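Local coordinates for paenibacillus xanthan lyase (Paenibacillus, PDB 6F2P), which cleaves the bacterial polysaccharide xanthan by an elimination reaction and probably works as other family 8 polysaccharide lyases do, at residues A193-I198 / W249-P254; G289-K294 / N423-A428; N720-I725 / F733-N738; D848-T853 / N883-G888; N927-R932 / A969-R974. All blocks are in the same frame, centred on the assembly; numbering follows the deposited sequence. Where two conformers were deposited one is given.

Interaction 1. Residues A193-I198 / W249-P254; sequences AGRDGI and WQVTDP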
# COMPACT_ATOMS: atom_id res chain seq x y z
N ALA A 193 16.73 -8.94 -31.71
CA ALA A 193 16.82 -9.68 -30.46
C ALA A 193 17.04 -8.68 -29.34
O ALA A 193 16.53 -8.85 -28.23
CB ALA A 193 17.93 -10.72 -30.49
N GLY A 194 17.79 -7.62 -29.63
CA GLY A 194 18.02 -6.57 -28.66
C GLY A 194 16.72 -5.88 -28.30
O GLY A 194 16.38 -5.75 -27.13
N ARG A 195 15.99 -5.45 -29.33
CA ARG A 195 14.70 -4.80 -29.16
C ARG A 195 13.76 -5.67 -28.33
O ARG A 195 13.07 -5.18 -27.44
CB ARG A 195 14.07 -4.51 -30.52
CG ARG A 195 12.63 -4.00 -30.46
CD ARG A 195 11.84 -4.39 -31.71
NE ARG A 195 11.83 -5.84 -31.92
CZ ARG A 195 11.73 -6.42 -33.11
NH1 ARG A 195 11.64 -5.69 -34.21
NH2 ARG A 195 11.74 -7.75 -33.20
N ASP A 196 13.73 -6.97 -28.62
CA ASP A 196 12.77 -7.85 -27.98
C ASP A 196 13.11 -8.11 -26.51
O ASP A 196 12.23 -8.47 -25.72
CB ASP A 196 12.65 -9.19 -28.73
CG ASP A 196 12.04 -9.03 -30.12
OD1 ASP A 196 11.25 -8.09 -30.33
OD2 ASP A 196 12.36 -9.86 -31.00
N GLY A 197 14.37 -7.92 -26.15
CA GLY A 197 14.82 -8.26 -24.81
C GLY A 197 14.16 -7.45 -23.71
O GLY A 197 13.98 -7.95 -22.59
N ILE A 198 13.77 -6.22 -24.00
CA ILE A 198 13.18 -5.37 -22.96
C ILE A 198 11.67 -5.58 -22.70
O ILE A 198 11.15 -5.08 -21.70
CB ILE A 198 13.43 -3.88 -23.23
CG1 ILE A 198 12.67 -3.42 -24.47
CG2 ILE A 198 14.92 -3.60 -23.34
CD1 ILE A 198 12.59 -1.91 -24.60
N TRP A 249 13.52 -1.63 -36.39
CA TRP A 249 13.58 -2.38 -35.14
C TRP A 249 13.06 -1.55 -33.98
O TRP A 249 13.35 -1.84 -32.82
CB TRP A 249 15.00 -2.89 -34.88
CG TRP A 249 15.56 -3.57 -36.09
CD1 TRP A 249 15.29 -4.84 -36.53
CD2 TRP A 249 16.45 -3.00 -37.06
NE1 TRP A 249 15.96 -5.09 -37.70
CE2 TRP A 249 16.68 -3.98 -38.05
CE3 TRP A 249 17.08 -1.75 -37.18
CZ2 TRP A 249 17.51 -3.75 -39.14
CZ3 TRP A 249 17.90 -1.52 -38.27
CH2 TRP A 249 18.11 -2.52 -39.24
N GLN A 250 12.27 -0.52 -34.28
CA GLN A 250 11.70 0.31 -33.24
C GLN A 250 10.81 -0.51 -32.32
O GLN A 250 10.35 -1.60 -32.68
CB GLN A 250 10.88 1.43 -33.84
CG GLN A 250 9.49 1.02 -34.24
CD GLN A 250 8.87 2.00 -35.20
OE1 GLN A 250 8.62 1.66 -36.36
NE2 GLN A 250 8.63 3.22 -34.73
N VAL A 251 10.59 0.01 -31.12
CA VAL A 251 9.84 -0.72 -30.13
C VAL A 251 8.36 -0.60 -30.47
O VAL A 251 7.83 0.50 -30.61
CB VAL A 251 10.13 -0.19 -28.71
CG1 VAL A 251 9.39 -1.01 -27.67
CG2 VAL A 251 11.62 -0.22 -28.44
N THR A 252 7.70 -1.75 -30.61
CA THR A 252 6.30 -1.76 -31.01
C THR A 252 5.38 -2.25 -29.90
O THR A 252 4.17 -2.03 -29.97
CB THR A 252 6.07 -2.64 -32.26
OG1 THR A 252 6.48 -3.99 -31.98
CG2 THR A 252 6.85 -2.12 -33.44
N ASP A 253 5.94 -2.93 -28.91
CA ASP A 253 5.18 -3.49 -27.79
C ASP A 253 4.26 -2.40 -27.21
O ASP A 253 4.72 -1.32 -26.87
CB ASP A 253 6.17 -4.00 -26.74
CG ASP A 253 5.51 -4.85 -25.67
OD1 ASP A 253 4.30 -4.67 -25.39
OD2 ASP A 253 6.23 -5.70 -25.09
N PRO A 254 2.95 -2.68 -27.13
CA PRO A 254 2.03 -1.64 -26.65
C PRO A 254 2.35 -1.22 -25.22
O PRO A 254 2.06 -0.09 -24.81
CB PRO A 254 0.67 -2.33 -26.71
CG PRO A 254 0.84 -3.40 -27.71
CD PRO A 254 2.24 -3.89 -27.56
O HOH W 1 10.18 -3.20 -34.62
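The indole of W249 has R195 NH1 at its edge, near the ring plane, with NH1 4.4 Å from W249 CD1. The ring itself leans on V191 and A192 of helix 188-197 and meets F6. The guanidinium of R195 has the carboxylate of D196 at its edge, in plane. NE lies 2.8 Å from D196 OD1 and NH2 3.1 Å from D196 OD2, a side-on salt bridge that limits rotation of the guanidinium. R195 carries its CG anti to the backbone N (chi1 172°) and stays extended at chi2, which brings CD 3.2 Å from W249 O and 3.3 Å from Q250 O. The bend at chi3 (58°) then turns the guanidinium aside, toward D196. This joins the C-terminal part of helix 188-197 to the loop between helices 229-244 and 256-267, in the N-terminal alpha-helical domain of family 8 lyases. A water accepts from R195 NH1 and donates to Q250 O. No direct hydrogen bond crosses here. I198 CD1 meets V251 CG2 at 4.3 Å; both side chains also touch helix 229-244.

Interaction 2. Residues G289-K294 / N423-A428; sequences GLQDDK and NDHFWA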
# COMPACT_ATOMS: atom_id res chain seq x y z
N GLY A 289 28.81 9.97 -4.06
CA GLY A 289 28.77 10.59 -5.37
C GLY A 289 27.37 10.53 -5.96
O GLY A 289 27.14 10.98 -7.09
N LEU A 290 26.44 9.99 -5.19
CA LEU A 290 25.10 9.79 -5.71
C LEU A 290 24.05 10.22 -4.69
O LEU A 290 23.08 9.51 -4.43
CB LEU A 290 24.91 8.33 -6.08
CG LEU A 290 23.86 8.00 -7.14
CD1 LEU A 290 24.03 8.91 -8.36
CD2 LEU A 290 24.00 6.54 -7.51
N GLN A 291 24.25 11.41 -4.13
CA GLN A 291 23.27 12.00 -3.22
C GLN A 291 22.03 12.45 -4.00
O GLN A 291 22.06 12.52 -5.23
CB GLN A 291 23.92 13.13 -2.43
CG GLN A 291 25.06 12.63 -1.56
CD GLN A 291 25.80 13.73 -0.83
OE1 GLN A 291 25.29 14.31 0.14
NE2 GLN A 291 27.01 14.03 -1.28
N ASP A 292 20.96 12.76 -3.29
CA ASP A 292 19.64 12.96 -3.91
C ASP A 292 19.59 13.89 -5.13
O ASP A 292 18.92 13.58 -6.12
CB ASP A 292 18.57 13.33 -2.86
CG ASP A 292 18.81 14.69 -2.22
OD1 ASP A 292 19.90 15.26 -2.39
OD2 ASP A 292 17.88 15.17 -1.53
N ASP A 293 20.33 15.00 -5.07
CA ASP A 293 20.37 15.92 -6.21
C ASP A 293 21.12 15.33 -7.40
O ASP A 293 20.73 15.56 -8.55
CB ASP A 293 20.93 17.29 -5.82
CG ASP A 293 22.38 17.22 -5.37
OD1 ASP A 293 22.85 16.14 -4.94
OD2 ASP A 293 23.05 18.28 -5.43
N LYS A 294 22.18 14.57 -7.14
CA LYS A 294 22.89 13.90 -8.23
C LYS A 294 22.06 12.73 -8.77
O LYS A 294 22.08 12.45 -9.97
CB LYS A 294 24.29 13.43 -7.80
CG LYS A 294 25.40 14.45 -8.03
CD LYS A 294 26.00 14.35 -9.44
CE LYS A 294 27.24 15.23 -9.60
NZ LYS A 294 28.07 14.87 -10.80
N ASN A 423 21.45 16.44 0.73
CA ASN A 423 22.76 16.27 0.11
C ASN A 423 23.79 17.11 0.88
O ASN A 423 23.57 17.40 2.06
CB ASN A 423 22.74 16.58 -1.39
CG ASN A 423 21.99 17.86 -1.73
OD1 ASN A 423 22.58 18.94 -1.73
ND2 ASN A 423 20.70 17.74 -2.03
N ASP A 424 24.90 17.48 0.25
CA ASP A 424 25.91 18.28 0.94
C ASP A 424 26.39 17.53 2.19
O ASP A 424 26.67 18.12 3.24
CB ASP A 424 25.34 19.67 1.25
CG ASP A 424 26.32 20.57 1.98
OD1 ASP A 424 27.53 20.56 1.66
OD2 ASP A 424 25.84 21.30 2.89
N HIS A 425 26.45 16.20 2.07
CA HIS A 425 26.94 15.31 3.12
C HIS A 425 26.02 15.15 4.32
O HIS A 425 26.49 14.80 5.41
CB HIS A 425 28.34 15.69 3.58
CG HIS A 425 29.31 15.85 2.46
ND1 HIS A 425 29.63 14.82 1.60
CD2 HIS A 425 30.00 16.93 2.02
CE1 HIS A 425 30.49 15.25 0.69
NE2 HIS A 425 30.73 16.53 0.93
N PHE A 426 24.73 15.38 4.13
CA PHE A 426 23.73 15.07 5.16
C PHE A 426 23.95 13.66 5.76
O PHE A 426 24.09 13.52 6.98
CB PHE A 426 22.30 15.19 4.60
CG PHE A 426 21.26 14.57 5.49
CD1 PHE A 426 20.67 15.30 6.50
CD2 PHE A 426 20.88 13.24 5.32
CE1 PHE A 426 19.74 14.74 7.33
CE2 PHE A 426 19.94 12.66 6.15
CZ PHE A 426 19.36 13.42 7.16
N TRP A 427 24.00 12.65 4.91
CA TRP A 427 24.04 11.26 5.36
C TRP A 427 25.31 10.82 6.07
O TRP A 427 25.29 9.85 6.83
CB TRP A 427 23.75 10.30 4.20
CG TRP A 427 22.30 10.26 3.80
CD1 TRP A 427 21.75 10.75 2.66
CD2 TRP A 427 21.22 9.71 4.56
NE1 TRP A 427 20.40 10.53 2.65
CE2 TRP A 427 20.04 9.90 3.81
CE3 TRP A 427 21.14 9.07 5.81
CZ2 TRP A 427 18.80 9.47 4.26
CZ3 TRP A 427 19.89 8.65 6.25
CH2 TRP A 427 18.74 8.85 5.47
N ALA A 428 26.42 11.51 5.83
CA ALA A 428 27.69 11.11 6.42
C ALA A 428 27.95 11.80 7.75
O ALA A 428 28.95 11.50 8.42
CB ALA A 428 28.84 11.35 5.45
O HOH W 2 23.75 13.14 2.00
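Q291 holds the N-cap position of helix 292-307 and reaches into the type I' beta turn N423-F426, which leads into the short helix 426-429. Its side chain is extended beyond CG. OE1 accepts from H425 N at 2.9 Å, in the carbonyl plane and on a lone pair. A water also donates to Q291 OE1 and accepts from W427 N. The amide is oriented from its other end as well, since Q291 NE2 donates to H288 O.

The next two residues both meet N423. D292 OD1 receives N423 ND2 on its syn lone pair at 2.6 Å, with an N-H...O angle of 161°. The second acceptor of N423 ND2 is L419 O. D293 does not bond to N423 but stacks on it, the carboxylate and amide planes only 8° apart, with D293 CG 3.7 Å from N423 CG. In N423, chi1 (46°) brings the amide over D293, and chi2 lays it nearly parallel to the carboxylate. The H425 ring has its own partners: ND1 bonds to W580 NE1, and the ring stacks on H595.

The contact joins the N-terminal helical domain to the super-sandwich domain. N275 of strand 275-276 touches D292, D293 and N423. F426, which ends the turn, packs on F599 of strand 595-607, and W427, just after it, on strand 411-415.

Interaction 3. Residues N720-I725 / F733-N738; sequences NEITVI and FKVNVN
I722 sets CG2 anti to its backbone N and turns CD1 back with chi2 at -71°, so its two branches meet different partners on the facing strand. CD1 lies 3.6 Å from V735 CG2. CG2 lies 3.8 Å from F733 CD2, at an oblique approach to the ring. F733 meets it with CG between its own backbone N and carbonyl carbon (chi1 65°). The motif is a beta hairpin of strands 722-726 and 731-736, the former at the edge of a five-stranded antiparallel sheet.

I722-V735 and V724-F733 are non-hydrogen-bonded pairs. Their side chains face strands 688-694 and 744-750 of another sheet, as in a beta-sandwich: F733 touches I691 and V693, and V735 touches Y745. An alanine here lacks both branches of I722 and is likely to leave a gap beside V735 CG2 and the F733 ring.

T723-K734 is the hydrogen-bonded pair between them. T723 N donates to K734 O at 2.9 Å, and K734 N to T723 O at 3.0 Å. On this face the extended K734 chain runs beside T723, with K734 CE 3.7 Å from T723 CB, and its NZ forms a salt bridge with D812.

At the end of the pairing, N736 N donates to E721 O at 3.0 Å. N736 OD1 then accepts from N738 N at 3.2 Å, closing an Asx turn.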
# COMPACT_ATOMS: atom_id res chain seq x y z
N ASN A 720 -16.76 0.70 -7.31
CA ASN A 720 -17.44 -0.58 -7.53
C ASN A 720 -17.68 -1.39 -6.26
O ASN A 720 -18.80 -1.84 -6.00
CB ASN A 720 -16.64 -1.44 -8.50
CG ASN A 720 -16.35 -0.72 -9.79
OD1 ASN A 720 -15.25 -0.86 -10.36
ND2 ASN A 720 -17.32 0.05 -10.27
N GLU A 721 -16.63 -1.58 -5.47
CA GLU A 721 -16.69 -2.53 -4.36
C GLU A 721 -17.45 -2.00 -3.15
O GLU A 721 -17.55 -2.68 -2.12
CB GLU A 721 -15.27 -2.98 -4.00
CG GLU A 721 -14.53 -3.62 -5.17
CD GLU A 721 -15.35 -4.73 -5.83
OE1 GLU A 721 -15.94 -5.56 -5.11
OE2 GLU A 721 -15.41 -4.76 -7.08
N ILE A 722 -18.01 -0.80 -3.27
CA ILE A 722 -18.87 -0.24 -2.23
C ILE A 722 -20.31 -0.73 -2.39
O ILE A 722 -20.86 -0.71 -3.49
CB ILE A 722 -18.91 1.30 -2.29
CG1 ILE A 722 -17.51 1.89 -2.18
CG2 ILE A 722 -19.80 1.85 -1.18
CD1 ILE A 722 -16.91 1.75 -0.82
N THR A 723 -20.92 -1.15 -1.30
CA THR A 723 -22.34 -1.48 -1.30
C THR A 723 -23.03 -0.62 -0.27
O THR A 723 -22.79 -0.78 0.92
CB THR A 723 -22.58 -2.95 -0.94
OG1 THR A 723 -21.96 -3.80 -1.91
CG2 THR A 723 -24.06 -3.25 -0.89
N VAL A 724 -23.89 0.29 -0.72
CA VAL A 724 -24.60 1.17 0.20
C VAL A 724 -25.65 0.38 0.97
O VAL A 724 -26.40 -0.40 0.39
CB VAL A 724 -25.26 2.34 -0.54
CG1 VAL A 724 -26.02 3.21 0.44
CG2 VAL A 724 -24.22 3.15 -1.25
N ILE A 725 -25.69 0.57 2.29
CA ILE A 725 -26.62 -0.18 3.13
C ILE A 725 -27.75 0.69 3.65
O ILE A 725 -28.89 0.23 3.78
CB ILE A 725 -25.87 -0.85 4.29
CG1 ILE A 725 -24.84 -1.83 3.74
CG2 ILE A 725 -26.85 -1.57 5.23
CD1 ILE A 725 -24.16 -2.64 4.80
N PHE A 733 -22.55 1.60 4.90
CA PHE A 733 -22.10 0.87 3.72
C PHE A 733 -21.07 -0.19 4.06
O PHE A 733 -20.64 -0.28 5.21
CB PHE A 733 -21.58 1.81 2.64
CG PHE A 733 -20.33 2.56 3.02
CD1 PHE A 733 -20.40 3.72 3.79
CD2 PHE A 733 -19.08 2.14 2.58
CE1 PHE A 733 -19.25 4.43 4.13
CE2 PHE A 733 -17.92 2.84 2.91
CZ PHE A 733 -18.00 3.98 3.69
N LYS A 734 -20.69 -0.99 3.07
CA LYS A 734 -19.61 -1.96 3.24
C LYS A 734 -18.72 -1.93 2.01
O LYS A 734 -19.15 -1.52 0.94
CB LYS A 734 -20.15 -3.38 3.47
CG LYS A 734 -20.92 -3.95 2.29
CD LYS A 734 -21.58 -5.29 2.62
CE LYS A 734 -22.38 -5.79 1.43
NZ LYS A 734 -23.10 -7.06 1.69
N VAL A 735 -17.47 -2.36 2.18
CA VAL A 735 -16.49 -2.43 1.11
C VAL A 735 -15.99 -3.85 0.99
O VAL A 735 -15.63 -4.46 1.99
CB VAL A 735 -15.26 -1.57 1.43
CG1 VAL A 735 -14.36 -1.46 0.20
CG2 VAL A 735 -15.66 -0.20 1.95
N ASN A 736 -15.96 -4.39 -0.23
CA ASN A 736 -15.33 -5.68 -0.47
C ASN A 736 -13.86 -5.44 -0.81
O ASN A 736 -13.54 -5.01 -1.92
CB ASN A 736 -16.03 -6.43 -1.59
CG ASN A 736 -15.55 -7.87 -1.72
OD1 ASN A 736 -14.43 -8.21 -1.34
ND2 ASN A 736 -16.41 -8.72 -2.27
N VAL A 737 -12.97 -5.73 0.13
CA VAL A 737 -11.57 -5.35 -0.04
C VAL A 737 -10.68 -6.52 -0.45
O VAL A 737 -9.47 -6.43 -0.31
CB VAL A 737 -10.99 -4.72 1.24
CG1 VAL A 737 -11.63 -3.37 1.51
CG2 VAL A 737 -11.19 -5.65 2.43
N ASN A 738 -11.27 -7.61 -0.92
CA ASN A 738 -10.47 -8.75 -1.35
C ASN A 738 -9.56 -8.35 -2.50
O ASN A 738 -10.00 -7.66 -3.43
CB ASN A 738 -11.34 -9.94 -1.76
CG ASN A 738 -10.51 -11.15 -2.15
OD1 ASN A 738 -9.57 -11.53 -1.45
ND2 ASN A 738 -10.85 -11.76 -3.28

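Interaction 4. Residues D848-T853 / N883-G888; sequences DMFWTT and NVSSSG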
# COMPACT_ATOMS: atom_id res chain seq x y z
N ASP A 848 -18.63 -37.06 9.45
CA ASP A 848 -18.05 -37.98 8.48
C ASP A 848 -18.79 -37.81 7.16
O ASP A 848 -19.96 -38.21 7.01
CB ASP A 848 -18.08 -39.42 9.00
CG ASP A 848 -17.76 -40.45 7.93
OD1 ASP A 848 -17.14 -40.09 6.91
OD2 ASP A 848 -18.14 -41.62 8.12
N MET A 849 -18.10 -37.20 6.20
CA MET A 849 -18.67 -36.81 4.91
C MET A 849 -18.62 -37.94 3.88
O MET A 849 -18.90 -37.72 2.71
CB MET A 849 -17.93 -35.60 4.36
CG MET A 849 -17.81 -34.43 5.33
SD MET A 849 -19.37 -33.59 5.45
CE MET A 849 -18.92 -32.05 6.24
N PHE A 850 -18.26 -39.14 4.31
CA PHE A 850 -18.24 -40.28 3.39
C PHE A 850 -19.56 -41.06 3.38
O PHE A 850 -20.21 -41.23 4.41
CB PHE A 850 -17.07 -41.22 3.71
CG PHE A 850 -16.97 -42.39 2.76
CD1 PHE A 850 -16.31 -42.26 1.55
CD2 PHE A 850 -17.53 -43.62 3.09
CE1 PHE A 850 -16.21 -43.33 0.67
CE2 PHE A 850 -17.44 -44.69 2.21
CZ PHE A 850 -16.78 -44.55 1.00
N TRP A 851 -19.95 -41.54 2.19
CA TRP A 851 -21.04 -42.50 2.07
C TRP A 851 -21.02 -43.29 0.75
O TRP A 851 -20.43 -42.85 -0.25
CB TRP A 851 -22.41 -41.84 2.29
CG TRP A 851 -22.88 -40.95 1.18
CD1 TRP A 851 -23.70 -41.30 0.14
CD2 TRP A 851 -22.57 -39.57 1.00
NE1 TRP A 851 -23.92 -40.21 -0.67
CE2 TRP A 851 -23.24 -39.14 -0.17
CE3 TRP A 851 -21.80 -38.65 1.71
CZ2 TRP A 851 -23.16 -37.83 -0.63
CZ3 TRP A 851 -21.71 -37.36 1.25
CH2 TRP A 851 -22.39 -36.96 0.09
N THR A 852 -21.66 -44.45 0.77
CA THR A 852 -21.65 -45.40 -0.34
C THR A 852 -23.02 -45.52 -0.98
O THR A 852 -23.15 -46.01 -2.11
CB THR A 852 -21.23 -46.79 0.15
OG1 THR A 852 -21.91 -47.08 1.38
CG2 THR A 852 -19.73 -46.85 0.40
N THR A 853 -24.05 -45.08 -0.26
CA THR A 853 -25.42 -45.17 -0.74
C THR A 853 -25.64 -44.39 -2.05
O THR A 853 -24.74 -43.71 -2.54
CB THR A 853 -26.44 -44.75 0.35
OG1 THR A 853 -26.16 -43.42 0.80
CG2 THR A 853 -26.35 -45.69 1.54
N ASN A 883 -13.23 -42.03 7.05
CA ASN A 883 -13.88 -43.33 7.03
C ASN A 883 -12.95 -44.35 6.39
O ASN A 883 -12.27 -44.05 5.41
CB ASN A 883 -15.20 -43.24 6.26
CG ASN A 883 -16.07 -44.46 6.45
OD1 ASN A 883 -15.84 -45.51 5.83
ND2 ASN A 883 -17.07 -44.34 7.32
N VAL A 884 -12.93 -45.56 6.95
CA VAL A 884 -12.06 -46.62 6.46
C VAL A 884 -12.28 -46.94 4.99
O VAL A 884 -11.39 -47.44 4.31
CB VAL A 884 -12.25 -47.90 7.28
CG1 VAL A 884 -11.04 -48.82 7.11
CG2 VAL A 884 -12.46 -47.56 8.75
N SER A 885 -13.48 -46.64 4.49
CA SER A 885 -13.81 -46.94 3.11
C SER A 885 -13.51 -45.77 2.17
O SER A 885 -13.79 -45.83 0.97
CB SER A 885 -15.28 -47.34 3.00
OG SER A 885 -15.66 -48.17 4.08
N SER A 886 -12.93 -44.70 2.72
CA SER A 886 -12.59 -43.53 1.91
C SER A 886 -11.18 -43.64 1.30
O SER A 886 -10.27 -44.19 1.92
CB SER A 886 -12.71 -42.26 2.74
OG SER A 886 -12.41 -41.12 1.96
N SER A 887 -11.03 -43.11 0.08
CA SER A 887 -9.74 -43.05 -0.61
C SER A 887 -8.72 -42.28 0.21
O SER A 887 -7.53 -42.61 0.23
CB SER A 887 -9.88 -42.34 -1.96
OG SER A 887 -10.74 -43.02 -2.85
N GLY A 888 -9.19 -41.23 0.87
CA GLY A 888 -8.34 -40.34 1.63
C GLY A 888 -9.13 -39.33 2.44
O GLY A 888 -10.19 -39.65 2.99
O HOH W 3 -14.50 -39.95 5.95
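One direct hydrogen bond and one water bridge join N883 to D848. N883 ND2 donates to D848 OD2 at 3.0 Å, on the syn side but 22° out of the carboxylate plane. A water joins D848 OD1 to N883 N. Each residue also forms an Asx turn in its own loop: D848 OD1 accepts from F850 N, and N883 OD1 from S885 N at 2.9 Å, on a lone pair. A leucine in place of N883 would probably leave D848 OD2 without its amide donor and S885 N without the Asx-turn acceptor.

Packing rests on F850. Its CG is anti to the backbone N (chi1 -178°), which carries the ring to the turn. One face covers S886 N, 4.1 Å above the plane and toward the rim. F850 CE2 is 3.5 Å from S885 CB.

The loops follow strands 841-848 and 871-882 of one antiparallel sheet. F850 also touches S831, just before strand 832-838, while M849 turns to F860 and M862 of strand 857-867.

Interaction 5. Residues N927-R932 / A969-R974; sequences NTQTDR and AAHTNR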
# COMPACT_ATOMS: atom_id res chain seq x y z
N ASN A 927 -51.70 -15.04 41.69
CA ASN A 927 -50.57 -15.96 41.70
C ASN A 927 -50.96 -17.33 42.20
O ASN A 927 -50.10 -18.10 42.63
CB ASN A 927 -49.47 -15.44 42.64
CG ASN A 927 -48.87 -14.14 42.17
OD1 ASN A 927 -49.51 -13.08 42.26
ND2 ASN A 927 -47.63 -14.20 41.69
N THR A 928 -52.25 -17.63 42.17
CA THR A 928 -52.77 -18.70 43.02
C THR A 928 -52.76 -20.13 42.45
O THR A 928 -52.99 -21.08 43.20
CB THR A 928 -54.16 -18.32 43.62
OG1 THR A 928 -55.09 -18.05 42.56
CG2 THR A 928 -54.05 -17.08 44.50
N GLN A 929 -52.46 -20.29 41.17
CA GLN A 929 -52.52 -21.61 40.55
C GLN A 929 -51.16 -22.22 40.18
O GLN A 929 -50.99 -23.45 40.24
CB GLN A 929 -53.45 -21.61 39.33
CG GLN A 929 -54.93 -21.94 39.63
CD GLN A 929 -55.30 -23.37 39.24
OE1 GLN A 929 -56.20 -23.98 39.84
NE2 GLN A 929 -54.62 -23.90 38.24
N THR A 930 -50.20 -21.37 39.81
CA THR A 930 -48.93 -21.78 39.18
C THR A 930 -49.14 -22.62 37.92
O THR A 930 -48.35 -23.53 37.62
CB THR A 930 -47.94 -22.52 40.12
OG1 THR A 930 -48.42 -23.84 40.38
CG2 THR A 930 -47.75 -21.77 41.42
N ASP A 931 -50.20 -22.28 37.18
CA ASP A 931 -50.46 -22.87 35.87
C ASP A 931 -49.74 -22.04 34.82
O ASP A 931 -50.10 -22.04 33.65
CB ASP A 931 -51.95 -22.95 35.58
CG ASP A 931 -52.50 -24.36 35.75
OD1 ASP A 931 -51.69 -25.32 35.76
OD2 ASP A 931 -53.74 -24.50 35.86
N ARG A 932 -48.76 -21.29 35.30
CA ARG A 932 -47.59 -20.87 34.53
C ARG A 932 -47.68 -19.59 33.71
O ARG A 932 -48.55 -18.74 33.90
CB ARG A 932 -47.05 -22.04 33.67
CG ARG A 932 -46.82 -23.35 34.43
CD ARG A 932 -45.36 -23.64 34.67
NE ARG A 932 -44.58 -23.58 33.44
CZ ARG A 932 -43.59 -22.72 33.23
NH1 ARG A 932 -43.26 -21.85 34.19
NH2 ARG A 932 -42.93 -22.72 32.08
N ALA A 969 -54.35 -20.71 32.96
CA ALA A 969 -54.52 -21.32 34.28
C ALA A 969 -55.82 -22.13 34.39
O ALA A 969 -56.91 -21.57 34.48
CB ALA A 969 -54.46 -20.26 35.36
N ALA A 970 -55.70 -23.46 34.39
CA ALA A 970 -56.87 -24.33 34.36
C ALA A 970 -57.40 -24.65 35.76
O ALA A 970 -56.63 -24.70 36.72
CB ALA A 970 -56.55 -25.62 33.61
N HIS A 971 -58.71 -24.88 35.87
CA HIS A 971 -59.30 -25.29 37.14
C HIS A 971 -60.60 -26.07 36.98
O HIS A 971 -60.62 -27.16 36.41
CB HIS A 971 -59.50 -24.10 38.08
CG HIS A 971 -59.44 -24.46 39.53
ND1 HIS A 971 -59.88 -23.62 40.53
CD2 HIS A 971 -58.98 -25.57 40.15
CE1 HIS A 971 -59.71 -24.19 41.70
NE2 HIS A 971 -59.16 -25.38 41.50
N THR A 972 -61.69 -25.52 37.51
CA THR A 972 -63.01 -26.11 37.36
C THR A 972 -64.05 -25.00 37.24
O THR A 972 -65.11 -25.18 36.64
CB THR A 972 -63.39 -27.02 38.56
OG1 THR A 972 -62.88 -26.46 39.77
CG2 THR A 972 -62.83 -28.43 38.37
N ASN A 973 -63.72 -23.85 37.80
CA ASN A 973 -64.59 -22.69 37.70
C ASN A 973 -64.33 -21.92 36.40
O ASN A 973 -64.82 -20.80 36.24
CB ASN A 973 -64.36 -21.77 38.89
CG ASN A 973 -62.91 -21.40 39.06
OD1 ASN A 973 -62.40 -20.49 38.41
ND2 ASN A 973 -62.22 -22.12 39.94
N ARG A 974 -63.56 -22.52 35.50
CA ARG A 974 -63.26 -21.89 34.22
C ARG A 974 -64.37 -22.10 33.19
O ARG A 974 -65.09 -23.10 33.22
CB ARG A 974 -61.95 -22.43 33.65
CG ARG A 974 -60.74 -21.56 33.94
CD ARG A 974 -60.37 -21.59 35.40
NE ARG A 974 -59.11 -20.91 35.65
CZ ARG A 974 -58.66 -20.59 36.86
NH1 ARG A 974 -59.39 -20.89 37.93
NH2 ARG A 974 -57.50 -19.97 37.00
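D931 and A970 make the one clear hydrogen bond between the loops. A970 N donates to D931 OD2 at 2.7 Å, from above the carboxylate plane (35° out of it). The same side chain packs through its CB, 3.3 Å from A969 CA and 3.7 Å from A969 CB. Q929 comes in beside it. Its chain bends at chi2 (-103°), and the amide end lies over one face of the H971 ring, with OE1 as modelled 3.2 Å from H971 CD2 and toward the rim. Which end of this amide is the oxygen is doubtful. T972 OG1 covers the opposite face. The Q929 amide is turned 59° from the ring plane.

Both loops belong to the Golvesin C-terminal domain. They follow strands 924-926 and 960-967 of one antiparallel sheet.

The next shell is R974, which slides past Q929 in the opposite direction. Its NE donates weakly to A969 O at 2.6 Å, and NH1 weakly to N973 OD1. N973 ND2 in turn gives a weak bond to H971 ND1, so three residues of the 969-974 loop are linked through side chains. Further out, Y937 of strand 937-939 touches Q929, A969 and R974. The N973 backbone is hydrogen-bonded to Y1028.

In the fold
The five contacts follow one another along the chain, and none touches another. Interactions 1 and 2 lie at the lyase end, with centres about 36 Å apart. The first is internal to the helical domain, while the second bridges that domain and the super-sandwich. Interaction 3 lies in a hairpin further along, about 46 Å from interaction 2 between centres. Interaction 4 is about 41 Å from it between centres, in a separate beta module. Interaction 5 sits in the Golvesin-type domain, about 96 Å from interaction 1 between centres. Calcium ions lie near two of them: about 5 Å from the D293 side chain in interaction 2, and about 9 Å from that of A969 in interaction 5.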